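Local coordinates for vacuolar protein sorting-associated protein 54 (PDB 3N1E) that is a subunit of the GARP tethering complex and probably acts in retrograde transport from endosomes to the trans-Golgi network, at residues Lys15-His18 / Asp19-Glu23; Leu72-Glu75 / Gln76-Leu80. All blocks are in the same frame, centred on the assembly; numbering follows the deposited sequence.

Contact 1 of 2, residues Lys15-His18 / Asp19-Glu23; sequences KDYH and DHIAE
Ile21 lays its CD1 methyl over one face of the Tyr17 ring one turn earlier in the same helix, 3.9 Å from the ring centroid: a CH-pi contact whose nearest ring atom is Tyr17 CE1, 3.4 Å from Ile21 CD1. Tyr17 CG stands anti to the backbone N (chi1 175°), which brings the ring against this methyl; Ile21 reaches it with chi1 at -101°. The neighbouring His18 imidazole sets CE1 at the edge of the Tyr17 ring, in its plane, while His18 CB packs against Asp19 N and His18 O accepts Ala22 N at 3.3 Å. Along the backbone, Ile21 N donates to Tyr17 O at 3.0 Å and His20 N to Asp16 O at 2.8 Å. Asp19 sets CB near that same Asp16 O, and its N donates to a water 3.1 Å away that donates to Lys15 O, bridging the residue before the N-cap to the first turn. Asp19 OD2 stays 4.8 Å from Asp16 OD1; a weak salt bridge from Lys15 NZ to Asp16 OD2 probably offsets some of this like charge. Farther along, His20 ND1 donates to Glu23 OE1 at 3.0 Å, close to the imidazole plane. The i to i+4 bonds starting at Asp16, the N-cap, mark the N-terminal turn of helix 17-40, its Ile21 side against Leu72 and Gln76, in the all-helical C-terminal domain of Vps54.

Contact 2 of 2, residues Leu72-Glu75 / Gln76-Leu80; sequences LPEE and QTQML
The Gln76 side-chain amide points its carbonyl at the Pro73 ring, with OE1 3.2 Å from Pro73 CB and nearly as close to CG, while the Gln78 amide runs almost parallel to the Glu74 carboxylate, the two planes 14° apart. That second pair meets through van der Waals contact, Gln78 NE2 lying 3.8 Å from Glu74 CG; Gln78 NE2 donates to Gly128 O in a later loop, so helix 74-98 is tied to that loop. The motif is the N-terminal turn of an alpha-helix, with Pro73 at the N-cap position and successive i to i+4 bonds starting there: Thr77 N to Pro73 O, Gln78 N to Glu74 O at 2.9 Å and 168°, and Met79 N to Glu75 O. Gln76 reaches back to the proline because its chain bends at chi2 (73°) after CG has been set beside the backbone N. On the inner side of the turn, Leu72 leads the chain into the helix and crosses Leu80 at about a right angle, Leu72 CD1 to Leu80 CD2 being 4.0 Å. Leu80 is buried and also packs on Met64 and Ile68 of helix 52-68 and on Leu28 of helix 17-40, so the apolar side of this turn faces the bundle interior. Thr77, likewise buried, makes a weak and unsettled bond from OG1 to Pro73 O. A water donates to Leu72 O at 2.8 Å and lies 2.5 Å from Thr77 OG1, a separation short enough to be doubtful.

Both contacts are helix starts, and they meet side by side although they lie far apart in sequence. Contact 1 opens helix 17-40 at the surface, where none of its residues is buried; a CH-pi pair, a His-Glu bond and exposed carboxylates make up its chemistry. Contact 2 opens helix 74-98 nearer the centre of the chain, sending Thr77 and Leu80 inward with Leu72 packed on Leu80, while Glu74 and Glu75 stay exposed. The two join by packing: Ile21 CG2 lies 3.5 Å from Leu72 CD2, Tyr17 OH is 3.8 Å from Pro73 CD, and the His18 ring approaches the Gln76 amide. Each has a water at its start, beside a backbone N-H in 15-23 but a threonine hydroxyl in 72-80.

Contact 1 of 2, residues Lys15-His18 / Asp19-Glu23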
# COMPACT_ATOMS: atom_id res chain seq x y z
N LYS A 15 -26.80 -6.91 2.79
CA LYS A 15 -26.24 -7.54 4.00
C LYS A 15 -24.79 -8.02 3.83
O LYS A 15 -24.02 -8.01 4.80
CB LYS A 15 -27.15 -8.67 4.54
CG LYS A 15 -27.23 -9.92 3.70
CD LYS A 15 -28.27 -10.89 4.26
CE LYS A 15 -28.42 -12.10 3.36
NZ LYS A 15 -27.19 -12.94 3.37
N ASP A 16 -24.43 -8.39 2.60
CA ASP A 16 -23.09 -8.92 2.31
C ASP A 16 -22.15 -7.93 1.65
O ASP A 16 -21.04 -8.30 1.22
CB ASP A 16 -23.20 -10.16 1.41
CG ASP A 16 -23.85 -11.33 2.12
OD1 ASP A 16 -23.61 -11.51 3.33
OD2 ASP A 16 -24.61 -12.06 1.45
N TYR A 17 -22.59 -6.67 1.55
CA TYR A 17 -21.87 -5.66 0.78
C TYR A 17 -20.44 -5.52 1.27
O TYR A 17 -19.50 -5.66 0.48
CB TYR A 17 -22.60 -4.31 0.79
CG TYR A 17 -21.84 -3.19 0.10
CD1 TYR A 17 -21.73 -3.15 -1.29
CD2 TYR A 17 -21.22 -2.18 0.84
CE1 TYR A 17 -21.04 -2.14 -1.93
CE2 TYR A 17 -20.50 -1.17 0.21
CZ TYR A 17 -20.42 -1.16 -1.18
OH TYR A 17 -19.73 -0.15 -1.82
N HIS A 18 -20.27 -5.26 2.57
CA HIS A 18 -18.94 -5.04 3.15
C HIS A 18 -18.02 -6.25 3.03
O HIS A 18 -16.84 -6.10 2.68
CB HIS A 18 -19.03 -4.60 4.61
CG HIS A 18 -19.66 -3.26 4.78
ND1 HIS A 18 -19.32 -2.18 4.00
CD2 HIS A 18 -20.61 -2.83 5.64
CE1 HIS A 18 -20.03 -1.13 4.36
NE2 HIS A 18 -20.82 -1.50 5.36
N ASP A 19 -18.56 -7.43 3.34
CA ASP A 19 -17.79 -8.67 3.26
C ASP A 19 -17.36 -8.93 1.81
O ASP A 19 -16.19 -9.24 1.55
CB ASP A 19 -18.59 -9.84 3.84
CG ASP A 19 -18.70 -9.78 5.37
OD1 ASP A 19 -17.82 -9.20 6.04
OD2 ASP A 19 -19.68 -10.35 5.92
N HIS A 20 -18.28 -8.75 0.86
CA HIS A 20 -17.93 -8.99 -0.54
C HIS A 20 -16.92 -8.00 -1.13
O HIS A 20 -16.06 -8.39 -1.94
CB HIS A 20 -19.18 -9.07 -1.42
CG HIS A 20 -18.88 -9.56 -2.80
ND1 HIS A 20 -18.29 -10.78 -3.06
CD2 HIS A 20 -19.07 -8.97 -4.01
CE1 HIS A 20 -18.14 -10.93 -4.36
NE2 HIS A 20 -18.60 -9.84 -4.96
N ILE A 21 -17.01 -6.72 -0.76
CA ILE A 21 -15.98 -5.76 -1.17
C ILE A 21 -14.59 -6.20 -0.71
O ILE A 21 -13.61 -6.04 -1.44
CB ILE A 21 -16.28 -4.32 -0.67
CG1 ILE A 21 -16.85 -3.47 -1.79
CG2 ILE A 21 -15.00 -3.59 -0.21
CD1 ILE A 21 -18.15 -3.87 -2.29
N ALA A 22 -14.51 -6.76 0.50
CA ALA A 22 -13.21 -7.18 1.04
C ALA A 22 -12.64 -8.34 0.23
O ALA A 22 -11.42 -8.46 0.06
CB ALA A 22 -13.32 -7.55 2.51
N GLU A 23 -13.54 -9.16 -0.29
CA GLU A 23 -13.19 -10.32 -1.11
C GLU A 23 -12.67 -9.91 -2.48
O GLU A 23 -11.67 -10.48 -2.96
CB GLU A 23 -14.38 -11.27 -1.22
CG GLU A 23 -14.87 -11.79 0.13
CD GLU A 23 -16.14 -12.61 0.04
OE1 GLU A 23 -16.97 -12.35 -0.87
OE2 GLU A 23 -16.33 -13.52 0.87
O HOH W 1 -21.17 -7.49 5.05

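Contact 2 of 2, residues Leu72-Glu75 / Gln76-Leu80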
# COMPACT_ATOMS: atom_id res chain seq x y z
N LEU A 72 -15.05 2.50 -4.19
CA LEU A 72 -15.00 2.09 -2.79
C LEU A 72 -15.33 3.26 -1.86
O LEU A 72 -14.88 4.39 -2.10
CB LEU A 72 -13.62 1.55 -2.44
CG LEU A 72 -13.20 0.17 -2.92
CD1 LEU A 72 -11.76 -0.08 -2.52
CD2 LEU A 72 -14.10 -0.92 -2.36
N PRO A 73 -16.09 2.99 -0.78
CA PRO A 73 -16.21 4.00 0.27
C PRO A 73 -14.82 4.35 0.86
O PRO A 73 -13.89 3.53 0.77
CB PRO A 73 -17.10 3.33 1.33
CG PRO A 73 -17.72 2.14 0.69
CD PRO A 73 -16.79 1.73 -0.43
N GLU A 74 -14.70 5.54 1.44
CA GLU A 74 -13.41 6.05 1.93
C GLU A 74 -12.75 5.11 2.96
O GLU A 74 -11.55 4.85 2.89
CB GLU A 74 -13.55 7.47 2.49
CG GLU A 74 -12.23 8.05 3.05
CD GLU A 74 -12.41 9.38 3.77
OE1 GLU A 74 -12.96 9.39 4.89
OE2 GLU A 74 -11.97 10.41 3.22
N GLU A 75 -13.54 4.60 3.91
CA GLU A 75 -12.98 3.72 4.95
C GLU A 75 -12.37 2.44 4.35
O GLU A 75 -11.29 2.02 4.77
CB GLU A 75 -14.03 3.40 6.03
CG GLU A 75 -13.56 2.33 7.03
CD GLU A 75 -14.37 2.30 8.33
OE1 GLU A 75 -15.59 2.02 8.27
OE2 GLU A 75 -13.77 2.53 9.41
N GLN A 76 -13.04 1.84 3.36
CA GLN A 76 -12.54 0.66 2.67
C GLN A 76 -11.30 0.96 1.84
O GLN A 76 -10.43 0.11 1.69
CB GLN A 76 -13.63 0.01 1.80
CG GLN A 76 -14.60 -0.89 2.59
CD GLN A 76 -15.61 -0.13 3.49
OE1 GLN A 76 -15.90 1.04 3.28
NE2 GLN A 76 -16.14 -0.83 4.49
N THR A 77 -11.23 2.18 1.31
CA THR A 77 -10.05 2.58 0.52
C THR A 77 -8.85 2.71 1.46
O THR A 77 -7.73 2.30 1.13
CB THR A 77 -10.28 3.92 -0.19
OG1 THR A 77 -11.28 3.73 -1.20
CG2 THR A 77 -9.00 4.46 -0.85
N GLN A 78 -9.08 3.31 2.61
CA GLN A 78 -8.05 3.37 3.66
C GLN A 78 -7.58 1.96 4.08
O GLN A 78 -6.37 1.66 4.16
CB GLN A 78 -8.61 4.15 4.85
CG GLN A 78 -8.72 5.64 4.59
CD GLN A 78 -9.54 6.37 5.65
OE1 GLN A 78 -10.26 5.74 6.43
NE2 GLN A 78 -9.47 7.68 5.66
N MET A 79 -8.54 1.06 4.32
CA MET A 79 -8.21 -0.32 4.71
C MET A 79 -7.43 -1.05 3.62
O MET A 79 -6.50 -1.81 3.92
CB MET A 79 -9.47 -1.13 5.10
CG MET A 79 -10.27 -0.61 6.28
SD MET A 79 -9.38 -0.50 7.84
CE MET A 79 -8.87 1.22 7.84
N LEU A 80 -7.81 -0.82 2.35
CA LEU A 80 -7.12 -1.43 1.22
C LEU A 80 -5.67 -0.99 1.21
O LEU A 80 -4.77 -1.83 1.06
CB LEU A 80 -7.80 -1.04 -0.09
CG LEU A 80 -7.08 -1.39 -1.38
CD1 LEU A 80 -6.93 -2.90 -1.56
CD2 LEU A 80 -7.80 -0.75 -2.59
O HOH W 2 -12.48 5.75 -1.95